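Local coordinates for protein mandalate racemase/muconate lactonizing enzyme (Unidentified, PDB 4E4U) that is a putative member of the mandelate racemase/muconate lactonizing enzyme family, probably acting on a carboxylate substrate, though its reaction is not established, at residues A12-W23 with H378-H387. Sequence-based numbering, arbitrary orientation.
Sequences AVPPPHVGGMYW and HTPYTGERLH
His387 reaches across to Gly19 with its imidazole, and NE2 donates to Gly19 O over 2.8 Å. The bond is bent, 134° at the hydrogen, yet it lies in the carbonyl plane on a lone pair. Trp23 NE1 donates to Gly19 O from above that plane (2.9 Å), more nearly straight, so one carbonyl is gripped by two rings that meet rim to rim. Gly20 CA sits only 3.2 Å from His387 NE2.

The Tyr22 ring lies beside this histidine: His387 CB rests over its face, and the imidazole turns an edge to the same ring, planes at 58°. Tyr22 OH takes a weak bond from His387 N. Tyr381 comes up from 378-387 with CG anti to its backbone N (chi1 172°), which carries the ring in between Ala12, Met21 and Tyr22. Tyr22 CD2 sits over one face, 3.6 Å from Tyr381 CE2, while Ala12 CB meets the edge; Gly383 N covers the opposite face. Tyr381 OH donates to Arg385 O at 2.8 Å, pinning the phenol within its own loop, and Met21 CB packs against the Tyr381 hydroxyl.

At the far end, Ala12 N donates to His378 O in a nearly linear bond (2.8 Å), and a water links Ala12 O to His378 ND1. Phe342 meets the rings of both His378 and Trp23, and Pro47 of helix 47-61 touches both tyrosines. Beyond, Glu384 O accepts from Arg60 of a neighbouring subunit.

The loop following helix 372-377 is thus fastened to the first hairpin of the N-terminal domain, whose Val18 touches Tyr132 of the dithiol-ligand pocket; the contact probably secures the base of an active-site lid, as in relatives. NE2 must bear a hydrogen to make the bond to Gly19 O.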
loop_
_atom_site.group_PDB
_atom_site.type_symbol
_atom_site.label_atom_id
_atom_site.label_comp_id
_atom_site.label_asym_id
_atom_site.label_seq_id
_atom_site.Cartn_x
_atom_site.Cartn_y
_atom_site.Cartn_z
ATOM N N ALA A 12 -37.893 12.084 32.293
ATOM C CA ALA A 12 -36.842 12.089 33.305
ATOM C C ALA A 12 -36.716 10.696 33.910
ATOM O O ALA A 12 -37.686 10.158 34.444
ATOM C CB ALA A 12 -37.164 13.103 34.395
ATOM N N VAL A 13 -35.523 10.116 33.832
ATOM C CA VAL A 13 -35.273 8.810 34.426
ATOM C C VAL A 13 -35.048 8.991 35.928
ATOM O O VAL A 13 -34.212 9.785 36.336
ATOM C CB VAL A 13 -34.046 8.137 33.780
ATOM C CG1 VAL A 13 -33.786 6.781 34.408
ATOM C CG2 VAL A 13 -34.238 8.003 32.267
ATOM N N PRO A 14 -35.807 8.268 36.768
ATOM C CA PRO A 14 -35.653 8.468 38.216
ATOM C C PRO A 14 -34.260 8.084 38.708
ATOM O O PRO A 14 -33.612 7.232 38.089
ATOM C CB PRO A 14 -36.692 7.512 38.815
ATOM C CG PRO A 14 -37.672 7.255 37.713
ATOM C CD PRO A 14 -36.864 7.292 36.451
ATOM N N PRO A 15 -33.798 8.703 39.809
ATOM C CA PRO A 15 -32.536 8.262 40.416
ATOM C C PRO A 15 -32.630 6.769 40.730
ATOM O O PRO A 15 -33.720 6.301 41.073
ATOM C CB PRO A 15 -32.461 9.084 41.708
ATOM C CG PRO A 15 -33.303 10.296 41.438
ATOM C CD PRO A 15 -34.414 9.821 40.546
ATOM N N PRO A 16 -31.518 6.023 40.619
ATOM C CA PRO A 16 -30.147 6.466 40.335
ATOM C C PRO A 16 -29.802 6.594 38.846
ATOM O O PRO A 16 -28.628 6.472 38.497
ATOM C CB PRO A 16 -29.301 5.361 40.973
ATOM C CG PRO A 16 -30.138 4.134 40.815
ATOM C CD PRO A 16 -31.578 4.576 40.899
ATOM N N HIS A 17 -30.800 6.833 37.996
ATOM C CA HIS A 17 -30.583 7.150 36.582
ATOM C C HIS A 17 -29.934 6.019 35.774
ATOM O O HIS A 17 -29.007 6.249 34.992
ATOM C CB HIS A 17 -29.787 8.461 36.431
ATOM C CG HIS A 17 -30.249 9.557 37.345
ATOM N ND1 HIS A 17 -31.501 10.123 37.258
ATOM C CD2 HIS A 17 -29.619 10.192 38.364
ATOM C CE1 HIS A 17 -31.629 11.055 38.188
ATOM N NE2 HIS A 17 -30.501 11.117 38.871
ATOM N N VAL A 18 -30.430 4.798 35.947
ATOM C CA VAL A 18 -29.917 3.687 35.154
ATOM C C VAL A 18 -30.407 3.816 33.714
ATOM O O VAL A 18 -31.608 3.823 33.449
ATOM C CB VAL A 18 -30.296 2.312 35.736
ATOM C CG1 VAL A 18 -29.371 1.238 35.170
ATOM C CG2 VAL A 18 -30.207 2.325 37.249
ATOM N N GLY A 19 -29.467 3.934 32.784
ATOM C CA GLY A 19 -29.815 4.207 31.404
ATOM C C GLY A 19 -29.771 5.692 31.093
ATOM O O GLY A 19 -30.206 6.117 30.021
ATOM N N GLY A 20 -29.258 6.488 32.031
ATOM C CA GLY A 20 -29.025 7.900 31.772
ATOM C C GLY A 20 -30.015 8.844 32.424
ATOM O O GLY A 20 -30.885 8.423 33.180
ATOM N N MET A 21 -29.884 10.134 32.129
ATOM C CA MET A 21 -30.703 11.152 32.781
ATOM C C MET A 21 -32.112 11.299 32.206
ATOM O O MET A 21 -33.050 11.609 32.932
ATOM C CB MET A 21 -29.987 12.505 32.734
ATOM C CG MET A 21 -28.613 12.515 33.394
ATOM S SD MET A 21 -28.661 11.920 35.096
ATOM C CE MET A 21 -29.771 13.102 35.848
ATOM N N TYR A 22 -32.259 11.111 30.902
ATOM C CA TYR A 22 -33.558 11.287 30.261
ATOM C C TYR A 22 -33.605 10.489 28.978
ATOM O O TYR A 22 -32.569 10.213 28.373
ATOM C CB TYR A 22 -33.865 12.772 29.978
ATOM C CG TYR A 22 -32.754 13.469 29.233
ATOM C CD1 TYR A 22 -32.648 13.372 27.845
ATOM C CD2 TYR A 22 -31.784 14.191 29.914
ATOM C CE1 TYR A 22 -31.608 13.981 27.160
ATOM C CE2 TYR A 22 -30.749 14.809 29.239
ATOM C CZ TYR A 22 -30.659 14.696 27.868
ATOM O OH TYR A 22 -29.618 15.312 27.218
ATOM N N TRP A 23 -34.812 10.119 28.573
ATOM C CA TRP A 23 -35.023 9.425 27.309
ATOM C C TRP A 23 -35.913 10.271 26.416
ATOM O O TRP A 23 -36.906 10.842 26.874
ATOM C CB TRP A 23 -35.651 8.052 27.549
ATOM C CG TRP A 23 -34.798 7.153 28.396
ATOM C CD1 TRP A 23 -33.430 7.166 28.492
ATOM C CD2 TRP A 23 -35.252 6.122 29.287
ATOM N NE1 TRP A 23 -33.010 6.196 29.375
ATOM C CE2 TRP A 23 -34.108 5.543 29.876
ATOM C CE3 TRP A 23 -36.516 5.631 29.634
ATOM C CZ2 TRP A 23 -34.194 4.504 30.810
ATOM C CZ3 TRP A 23 -36.597 4.592 30.554
ATOM C CH2 TRP A 23 -35.445 4.041 31.129
ATOM N N HIS A 378 -43.560 11.551 34.633
ATOM C CA HIS A 378 -42.106 11.691 34.655
ATOM C C HIS A 378 -41.602 12.706 33.633
ATOM O O HIS A 378 -40.451 12.659 33.203
ATOM C CB HIS A 378 -41.435 10.321 34.486
ATOM C CG HIS A 378 -41.726 9.382 35.612
ATOM N ND1 HIS A 378 -40.907 9.262 36.717
ATOM C CD2 HIS A 378 -42.772 8.545 35.828
ATOM C CE1 HIS A 378 -41.427 8.379 37.552
ATOM N NE2 HIS A 378 -42.556 7.934 37.042
ATOM N N THR A 379 -42.485 13.626 33.262
ATOM C CA THR A 379 -42.127 14.779 32.451
ATOM C C THR A 379 -42.620 16.005 33.215
ATOM O O THR A 379 -43.661 15.945 33.868
ATOM C CB THR A 379 -42.786 14.720 31.053
ATOM O OG1 THR A 379 -44.207 14.667 31.191
ATOM C CG2 THR A 379 -42.322 13.495 30.285
ATOM N N PRO A 380 -41.881 17.125 33.145
ATOM C CA PRO A 380 -40.663 17.322 32.357
ATOM C C PRO A 380 -39.383 16.978 33.115
ATOM O O PRO A 380 -39.391 16.873 34.342
ATOM C CB PRO A 380 -40.691 18.826 32.075
ATOM C CG PRO A 380 -41.308 19.397 33.312
ATOM C CD PRO A 380 -42.319 18.378 33.789
ATOM N N TYR A 381 -38.296 16.790 32.375
ATOM C CA TYR A 381 -36.969 16.687 32.966
ATOM C C TYR A 381 -36.513 18.095 33.351
ATOM O O TYR A 381 -36.608 19.022 32.550
ATOM C CB TYR A 381 -36.002 16.060 31.959
ATOM C CG TYR A 381 -34.547 16.073 32.375
ATOM C CD1 TYR A 381 -34.080 15.220 33.369
ATOM C CD2 TYR A 381 -33.635 16.920 31.759
ATOM C CE1 TYR A 381 -32.753 15.223 33.744
ATOM C CE2 TYR A 381 -32.298 16.929 32.128
ATOM C CZ TYR A 381 -31.864 16.076 33.118
ATOM O OH TYR A 381 -30.544 16.079 33.496
ATOM N N THR A 382 -36.041 18.262 34.582
ATOM C CA THR A 382 -35.630 19.583 35.054
ATOM C C THR A 382 -34.179 19.566 35.497
ATOM O O THR A 382 -33.699 20.500 36.145
ATOM C CB THR A 382 -36.490 20.055 36.233
ATOM O OG1 THR A 382 -36.342 19.138 37.324
ATOM C CG2 THR A 382 -37.957 20.135 35.834
ATOM N N GLY A 383 -33.480 18.495 35.145
ATOM C CA GLY A 383 -32.095 18.345 35.538
ATOM C C GLY A 383 -31.148 19.245 34.770
ATOM O O GLY A 383 -31.429 19.682 33.653
ATOM N N GLU A 384 -30.004 19.508 35.387
ATOM C CA GLU A 384 -28.974 20.363 34.822
ATOM C C GLU A 384 -28.093 19.644 33.797
ATOM O O GLU A 384 -27.493 20.276 32.927
ATOM C CB GLU A 384 -28.101 20.920 35.955
ATOM C CG GLU A 384 -27.491 19.853 36.886
ATOM C CD GLU A 384 -28.508 19.208 37.833
ATOM O OE1 GLU A 384 -29.635 19.737 37.963
ATOM O OE2 GLU A 384 -28.183 18.162 38.436
ATOM N N ARG A 385 -28.021 18.322 33.895
ATOM C CA ARG A 385 -27.049 17.552 33.125
ATOM C C ARG A 385 -27.561 17.062 31.779
ATOM O O ARG A 385 -28.770 16.926 31.565
ATOM C CB ARG A 385 -26.558 16.352 33.940
ATOM C CG ARG A 385 -25.732 16.718 35.165
ATOM C CD ARG A 385 -25.266 15.470 35.904
ATOM N NE ARG A 385 -24.347 14.656 35.113
ATOM C CZ ARG A 385 -23.021 14.716 35.206
ATOM N NH1 ARG A 385 -22.449 15.562 36.055
ATOM N NH2 ARG A 385 -22.265 13.932 34.449
ATOM N N LEU A 386 -26.624 16.796 30.873
ATOM C CA LEU A 386 -26.921 16.080 29.637
ATOM C C LEU A 386 -27.119 14.597 29.944
ATOM O O LEU A 386 -26.836 14.147 31.054
ATOM C CB LEU A 386 -25.774 16.256 28.646
ATOM C CG LEU A 386 -25.516 17.680 28.159
ATOM C CD1 LEU A 386 -24.210 17.754 27.395
ATOM C CD2 LEU A 386 -26.681 18.142 27.298
ATOM N N HIS A 387 -27.604 13.837 28.966
ATOM C CA HIS A 387 -27.857 12.418 29.173
ATOM C C HIS A 387 -26.621 11.688 29.703
ATOM O O HIS A 387 -26.724 10.848 30.608
ATOM C CB HIS A 387 -28.322 11.761 27.882
ATOM C CG HIS A 387 -28.802 10.363 28.084
ATOM N ND1 HIS A 387 -28.256 9.277 27.443
ATOM C CD2 HIS A 387 -29.767 9.877 28.903
ATOM C CE1 HIS A 387 -28.874 8.179 27.842
ATOM N NE2 HIS A 387 -29.799 8.514 28.719
HETATM O O HOH W 1 -38.484 10.876 36.996
#